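Local coordinates for NANS (YJHS), A 9-O-acetyl N-acetylneuraminic acid esterase (Escherichia coli O157:H7 EDL933, PDB 3PT5), which probably removes the 9-O-acetyl group from 9-O-acetyl-N-acetylneuraminate as an SGNH-type esterase, letting the bacterium grow on this host sialic acid, at residues 18-23 and 178-183; 49-54 and 113-118. All blocks are in the same frame, centred on the assembly; numbering follows the deposited sequence.

Contact 1: 18-23 and 178-183; sequences PDYYYV and NPQNKF
The parallel pairing of strands 20-28 and 182-189, neighbours in the central sheet of this SGNH hydrolase, starts where Tyr21 and Val23 straddle Lys182. Lys182 N donates to Tyr21 O at 3.0 Å, in the carbonyl plane, and Val23 N donates to Lys182 O at 2.7 Å with an N-H...O angle of 166°. Just ahead of these two bonds a side chain takes over from the backbone: Asn181 OD1 accepts from Tyr21 N at 2.7 Å, with the donor 45° above the amide carbonyl plane rather than on a lone pair. Asn181 ND2 is bonded to Ala174 O, which ties this amide to helix 162-176 of the alpha/beta/alpha fold. The type I turn Asn178-Asn181 brings a second amide across. Asn178 has its CG trans to the backbone N (chi1 -173°), and from there ND2 donates to Asp19 O at 2.8 Å, while its OD1 closes an Asx turn by accepting from Gln180 N. Tyr20 lies across Gln180 at about a right angle, CB against CB at 3.6 Å. On the face of Val23 and Phe183, which helix 162-176 covers, Val23 CG1 meets the edge of the Phe183 ring, in its plane, 3.8 Å from CD1.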
loop_
_atom_site.group_PDB
_atom_site.type_symbol
_atom_site.label_atom_id
_atom_site.label_comp_id
_atom_site.label_asym_id
_atom_site.label_seq_id
_atom_site.Cartn_x
_atom_site.Cartn_y
_atom_site.Cartn_z
ATOM N N PRO A 18 -11.751 -6.429 18.792
ATOM C CA PRO A 18 -10.659 -5.890 19.600
ATOM C C PRO A 18 -11.076 -4.712 20.464
ATOM O O PRO A 18 -12.066 -4.014 20.147
ATOM C CB PRO A 18 -9.649 -5.400 18.542
ATOM C CG PRO A 18 -9.922 -6.248 17.353
ATOM C CD PRO A 18 -11.419 -6.454 17.351
ATOM N N ASP A 19 -10.305 -4.459 21.529
ATOM C CA ASP A 19 -10.511 -3.253 22.341
ATOM C C ASP A 19 -10.048 -2.011 21.619
ATOM O O ASP A 19 -10.574 -0.926 21.843
ATOM C CB ASP A 19 -9.738 -3.313 23.657
ATOM C CG ASP A 19 -10.400 -4.178 24.693
ATOM O OD1 ASP A 19 -11.634 -4.404 24.598
ATOM O OD2 ASP A 19 -9.682 -4.578 25.626
ATOM N N TYR A 20 -9.011 -2.161 20.801
ATOM C CA TYR A 20 -8.446 -1.021 20.073
ATOM C C TYR A 20 -7.515 -1.573 19.001
ATOM O O TYR A 20 -7.299 -2.777 18.916
ATOM C CB TYR A 20 -7.674 -0.046 21.012
ATOM C CG TYR A 20 -6.404 -0.643 21.575
ATOM C CD1 TYR A 20 -5.167 -0.418 20.955
ATOM C CD2 TYR A 20 -6.431 -1.471 22.713
ATOM C CE1 TYR A 20 -3.993 -1.020 21.430
ATOM C CE2 TYR A 20 -5.270 -2.050 23.197
ATOM C CZ TYR A 20 -4.050 -1.820 22.547
ATOM O OH TYR A 20 -2.896 -2.397 23.034
ATOM N N TYR A 21 -6.987 -0.670 18.175
ATOM C CA TYR A 21 -6.192 -1.043 16.989
ATOM C C TYR A 21 -4.858 -0.317 16.951
ATOM O O TYR A 21 -4.748 0.831 17.361
ATOM C CB TYR A 21 -6.935 -0.731 15.679
ATOM C CG TYR A 21 -8.174 -1.604 15.483
ATOM C CD1 TYR A 21 -8.060 -2.817 14.839
ATOM C CD2 TYR A 21 -9.436 -1.204 15.951
ATOM C CE1 TYR A 21 -9.141 -3.642 14.659
ATOM C CE2 TYR A 21 -10.558 -2.040 15.765
ATOM C CZ TYR A 21 -10.378 -3.262 15.118
ATOM O OH TYR A 21 -11.396 -4.166 14.898
ATOM N N TYR A 22 -3.855 -1.026 16.444
ATOM C CA TYR A 22 -2.605 -0.418 16.006
ATOM C C TYR A 22 -2.867 -0.068 14.548
ATOM O O TYR A 22 -3.248 -0.922 13.776
ATOM C CB TYR A 22 -1.468 -1.423 16.070
ATOM C CG TYR A 22 -0.894 -1.697 17.442
ATOM C CD1 TYR A 22 0.474 -1.567 17.673
ATOM C CD2 TYR A 22 -1.689 -2.120 18.491
ATOM C CE1 TYR A 22 1.031 -1.840 18.919
ATOM C CE2 TYR A 22 -1.136 -2.389 19.755
ATOM C CZ TYR A 22 0.230 -2.235 19.954
ATOM O OH TYR A 22 0.795 -2.494 21.197
ATOM N N VAL A 23 -2.670 1.193 14.213
ATOM C CA VAL A 23 -3.083 1.774 12.935
ATOM C C VAL A 23 -1.841 1.954 12.054
ATOM O O VAL A 23 -0.820 2.474 12.503
ATOM C CB VAL A 23 -3.828 3.123 13.130
ATOM C CG1 VAL A 23 -4.052 3.817 11.796
ATOM C CG2 VAL A 23 -5.174 2.931 13.864
ATOM N N ASN A 178 -11.328 5.461 18.014
ATOM C CA ASN A 178 -11.099 4.881 19.333
ATOM C C ASN A 178 -9.880 5.597 19.924
ATOM O O ASN A 178 -8.802 5.539 19.340
ATOM C CB ASN A 178 -10.858 3.374 19.141
ATOM C CG ASN A 178 -10.768 2.593 20.439
ATOM O OD1 ASN A 178 -10.306 3.094 21.469
ATOM N ND2 ASN A 178 -11.166 1.330 20.377
ATOM N N PRO A 179 -10.045 6.344 21.047
ATOM C CA PRO A 179 -8.902 7.084 21.583
ATOM C C PRO A 179 -7.736 6.192 22.041
ATOM O O PRO A 179 -6.627 6.694 22.237
ATOM C CB PRO A 179 -9.503 7.873 22.774
ATOM C CG PRO A 179 -10.716 7.148 23.134
ATOM C CD PRO A 179 -11.270 6.598 21.834
ATOM N N GLN A 180 -7.974 4.887 22.185
ATOM C CA GLN A 180 -6.894 3.954 22.510
ATOM C C GLN A 180 -6.126 3.441 21.278
ATOM O O GLN A 180 -5.169 2.634 21.403
ATOM C CB GLN A 180 -7.440 2.737 23.251
ATOM C CG GLN A 180 -7.620 2.884 24.743
ATOM C CD GLN A 180 -8.036 1.565 25.341
ATOM O OE1 GLN A 180 -9.205 1.174 25.266
ATOM N NE2 GLN A 180 -7.075 0.839 25.900
ATOM N N ASN A 181 -6.558 3.843 20.089
ATOM C CA ASN A 181 -5.841 3.424 18.895
ATOM C C ASN A 181 -4.453 4.043 18.878
ATOM O O ASN A 181 -4.273 5.171 19.337
ATOM C CB ASN A 181 -6.629 3.780 17.637
ATOM C CG ASN A 181 -7.826 2.861 17.410
ATOM O OD1 ASN A 181 -8.033 1.858 18.110
ATOM N ND2 ASN A 181 -8.605 3.183 16.388
ATOM N N LYS A 182 -3.469 3.297 18.373
ATOM C CA LYS A 182 -2.078 3.741 18.370
ATOM C C LYS A 182 -1.553 3.754 16.934
ATOM O O LYS A 182 -1.767 2.798 16.219
ATOM C CB LYS A 182 -1.225 2.796 19.211
ATOM C CG LYS A 182 -1.561 2.810 20.733
ATOM C CD LYS A 182 -1.452 4.190 21.374
ATOM C CE LYS A 182 -1.712 4.108 22.899
ATOM N NZ LYS A 182 -1.708 5.464 23.509
ATOM N N PHE A 183 -0.877 4.828 16.526
ATOM C CA PHE A 183 -0.401 4.979 15.131
ATOM C C PHE A 183 1.013 4.422 14.974
ATOM O O PHE A 183 1.949 4.884 15.636
ATOM C CB PHE A 183 -0.433 6.458 14.724
ATOM C CG PHE A 183 -0.258 6.715 13.237
ATOM C CD1 PHE A 183 -1.040 6.064 12.270
ATOM C CD2 PHE A 183 0.702 7.630 12.813
ATOM C CE1 PHE A 183 -0.869 6.337 10.913
ATOM C CE2 PHE A 183 0.886 7.902 11.452
ATOM C CZ PHE A 183 0.113 7.250 10.504
#

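Contact 2: 49-54 and 113-118; sequences HPRIKQ and KLLPFI
Water 1 joins Arg51 to the backbone carbonyls of Leu115 and Ile118: it accepts from Arg51 NH2 at 2.9 Å and donates to Leu115 O at 2.8 Å and to Ile118 O at 3.2 Å. It sits at the edge of the guanidinium, in its plane, while Leu115 CD1 lies over one face, 3.6 Å above the plane and over its centre. Ile118 CG1 approaches NH2 obliquely. Arg51 NH2 also donates to Ala122 O, so that strand 122-130 and the water both fix the rotation of the guanidinium. The contact sets the entry to strand 52-55 of the central sheet against the 3-10 segment 115-117, next to helix 107-114 in the chain, with Ile124 of strand 122-130 touching both Leu115 and Ile118. The first torsion of Leu115 (chi1 -169°) turns the branch toward 49-54, and the second (71°) sets CD1 toward Arg51 and CD2 toward His49. CD1 rests on the guanidinium, and CD2 makes a CH-pi contact with the ring of His49, 3.8 Å from the ring centroid and 9° off the normal. The same methyl packs against Ile52 CD1 at 4.1 Å. His49 ND1 accepts from Arg51 N at 2.8 Å, nearly in the ring plane; this bond, inside the type I turn His49-Ile52, holds the imidazole with its face toward Leu115. Pro50 CD covers the opposite face near the rim.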
loop_
_atom_site.group_PDB
_atom_site.type_symbol
_atom_site.label_atom_id
_atom_site.label_comp_id
_atom_site.label_asym_id
_atom_site.label_seq_id
_atom_site.Cartn_x
_atom_site.Cartn_y
_atom_site.Cartn_z
ATOM N N HIS A 49 -8.141 -12.232 8.517
ATOM C CA HIS A 49 -8.130 -12.624 9.938
ATOM C C HIS A 49 -9.077 -11.711 10.677
ATOM O O HIS A 49 -9.152 -10.527 10.354
ATOM C CB HIS A 49 -6.715 -12.492 10.509
ATOM C CG HIS A 49 -6.596 -12.977 11.919
ATOM N ND1 HIS A 49 -7.117 -12.284 12.984
ATOM C CD2 HIS A 49 -6.026 -14.091 12.434
ATOM C CE1 HIS A 49 -6.875 -12.950 14.102
ATOM N NE2 HIS A 49 -6.228 -14.056 13.791
ATOM N N PRO A 50 -9.844 -12.251 11.657
ATOM C CA PRO A 50 -10.811 -11.390 12.335
ATOM C C PRO A 50 -10.253 -10.180 13.081
ATOM O O PRO A 50 -11.006 -9.264 13.409
ATOM C CB PRO A 50 -11.495 -12.334 13.334
ATOM C CG PRO A 50 -11.262 -13.681 12.829
ATOM C CD PRO A 50 -9.952 -13.661 12.086
ATOM N N ARG A 51 -8.953 -10.192 13.386
ATOM C CA ARG A 51 -8.346 -9.089 14.101
ATOM C C ARG A 51 -7.703 -8.057 13.170
ATOM O O ARG A 51 -7.157 -7.055 13.648
ATOM C CB ARG A 51 -7.339 -9.595 15.137
ATOM C CG ARG A 51 -8.000 -10.270 16.342
ATOM C CD ARG A 51 -6.918 -11.006 17.114
ATOM N NE ARG A 51 -5.978 -10.091 17.751
ATOM C CZ ARG A 51 -4.742 -10.433 18.127
ATOM N NH1 ARG A 51 -4.304 -11.682 17.919
ATOM N NH2 ARG A 51 -3.940 -9.546 18.711
ATOM N N ILE A 52 -7.803 -8.283 11.854
ATOM C CA ILE A 52 -7.065 -7.442 10.899
ATOM C C ILE A 52 -8.075 -6.777 9.979
ATOM O O ILE A 52 -8.776 -7.469 9.232
ATOM C CB ILE A 52 -6.093 -8.275 10.064
ATOM C CG1 ILE A 52 -5.057 -8.929 10.981
ATOM C CG2 ILE A 52 -5.404 -7.399 8.982
ATOM C CD1 ILE A 52 -4.076 -9.812 10.268
ATOM N N LYS A 53 -8.144 -5.463 10.080
ATOM C CA LYS A 53 -9.219 -4.643 9.490
ATOM C C LYS A 53 -8.654 -3.552 8.595
ATOM O O LYS A 53 -7.432 -3.335 8.549
ATOM C CB LYS A 53 -10.067 -4.014 10.605
ATOM C CG LYS A 53 -10.645 -4.986 11.578
ATOM C CD LYS A 53 -11.733 -5.844 10.944
ATOM C CE LYS A 53 -12.384 -6.720 12.022
ATOM N NZ LYS A 53 -13.161 -7.808 11.359
ATOM N N GLN A 54 -9.546 -2.923 7.836
ATOM C CA GLN A 54 -9.180 -1.759 7.039
ATOM C C GLN A 54 -10.308 -0.764 7.092
ATOM O O GLN A 54 -11.424 -1.115 7.462
ATOM C CB GLN A 54 -8.859 -2.153 5.585
ATOM C CG GLN A 54 -10.103 -2.686 4.786
ATOM C CD GLN A 54 -9.768 -3.087 3.380
ATOM O OE1 GLN A 54 -9.131 -2.314 2.647
ATOM N NE2 GLN A 54 -10.197 -4.301 2.969
ATOM N N LYS A 113 1.872 -10.369 9.549
ATOM C CA LYS A 113 3.202 -10.589 10.138
ATOM C C LYS A 113 3.467 -9.747 11.393
ATOM O O LYS A 113 4.306 -10.115 12.217
ATOM C CB LYS A 113 4.305 -10.429 9.084
ATOM C CG LYS A 113 4.271 -11.555 8.050
ATOM C CD LYS A 113 5.206 -11.267 6.854
ATOM C CE LYS A 113 5.044 -12.349 5.764
ATOM N NZ LYS A 113 6.022 -12.094 4.684
ATOM N N LEU A 114 2.739 -8.637 11.543
ATOM C CA LEU A 114 2.800 -7.793 12.758
ATOM C C LEU A 114 1.937 -8.322 13.923
ATOM O O LEU A 114 2.263 -8.115 15.096
ATOM C CB LEU A 114 2.328 -6.389 12.436
ATOM C CG LEU A 114 3.174 -5.459 11.578
ATOM C CD1 LEU A 114 2.338 -4.204 11.230
ATOM C CD2 LEU A 114 4.465 -5.058 12.347
ATOM N N LEU A 115 0.840 -9.002 13.594
ATOM C CA LEU A 115 -0.152 -9.367 14.597
ATOM C C LEU A 115 0.438 -10.151 15.765
ATOM O O LEU A 115 0.039 -9.914 16.902
ATOM C CB LEU A 115 -1.315 -10.143 13.942
ATOM C CG LEU A 115 -2.580 -10.388 14.762
ATOM C CD1 LEU A 115 -3.392 -9.130 14.990
ATOM C CD2 LEU A 115 -3.367 -11.438 14.014
ATOM N N PRO A 116 1.412 -11.065 15.512
ATOM C CA PRO A 116 1.850 -11.845 16.684
ATOM C C PRO A 116 2.552 -11.012 17.734
ATOM O O PRO A 116 2.723 -11.467 18.870
ATOM C CB PRO A 116 2.839 -12.847 16.087
ATOM C CG PRO A 116 2.527 -12.913 14.656
ATOM C CD PRO A 116 2.005 -11.588 14.261
ATOM N N PHE A 117 2.933 -9.791 17.377
ATOM C CA PHE A 117 3.727 -8.945 18.257
ATOM C C PHE A 117 2.949 -7.940 19.108
ATOM O O PHE A 117 3.526 -7.191 19.916
ATOM C CB PHE A 117 4.775 -8.243 17.402
ATOM C CG PHE A 117 5.773 -9.181 16.820
ATOM C CD1 PHE A 117 6.853 -9.632 17.580
ATOM C CD2 PHE A 117 5.627 -9.639 15.526
ATOM C CE1 PHE A 117 7.781 -10.508 17.031
ATOM C CE2 PHE A 117 6.536 -10.489 14.976
ATOM C CZ PHE A 117 7.625 -10.934 15.727
ATOM N N ILE A 118 1.628 -7.929 18.952
ATOM C CA ILE A 118 0.787 -6.938 19.664
ATOM C C ILE A 118 -0.114 -7.627 20.692
ATOM O O ILE A 118 -0.268 -8.849 20.659
ATOM C CB ILE A 118 -0.089 -6.088 18.673
ATOM C CG1 ILE A 118 -1.222 -6.927 18.110
ATOM C CG2 ILE A 118 0.747 -5.446 17.547
ATOM C CD1 ILE A 118 -2.179 -6.156 17.248
HETATM O O HOH W 1 -1.545 -11.153 18.819
#

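In the fold
From the N terminus the chain enters strand 20-28, then runs through 49-54 into strand 52-55. Contact 2 closes when 113-118, which begins on helix 107-114, returns there, bridging 58 residues. The chain forms strand 122-130, which lies between 52-55 and 20-28 in the sheet, and helix 162-176, before 178-183 closes the larger loop of contact 1, with 154 residues between its segments. Contact 2 is nested inside contact 1 rather than crossing it. Contact 1 joins adjacent strands, whereas contact 2 ties a strand entry to the 3-10 segment 115-117. Their centres lie about 12 Å apart, and they touch: Tyr21 OH approaches Lys53 CG at 3.5 Å, and Tyr22 CE1 approaches Ile118 CG2 at 3.9 Å.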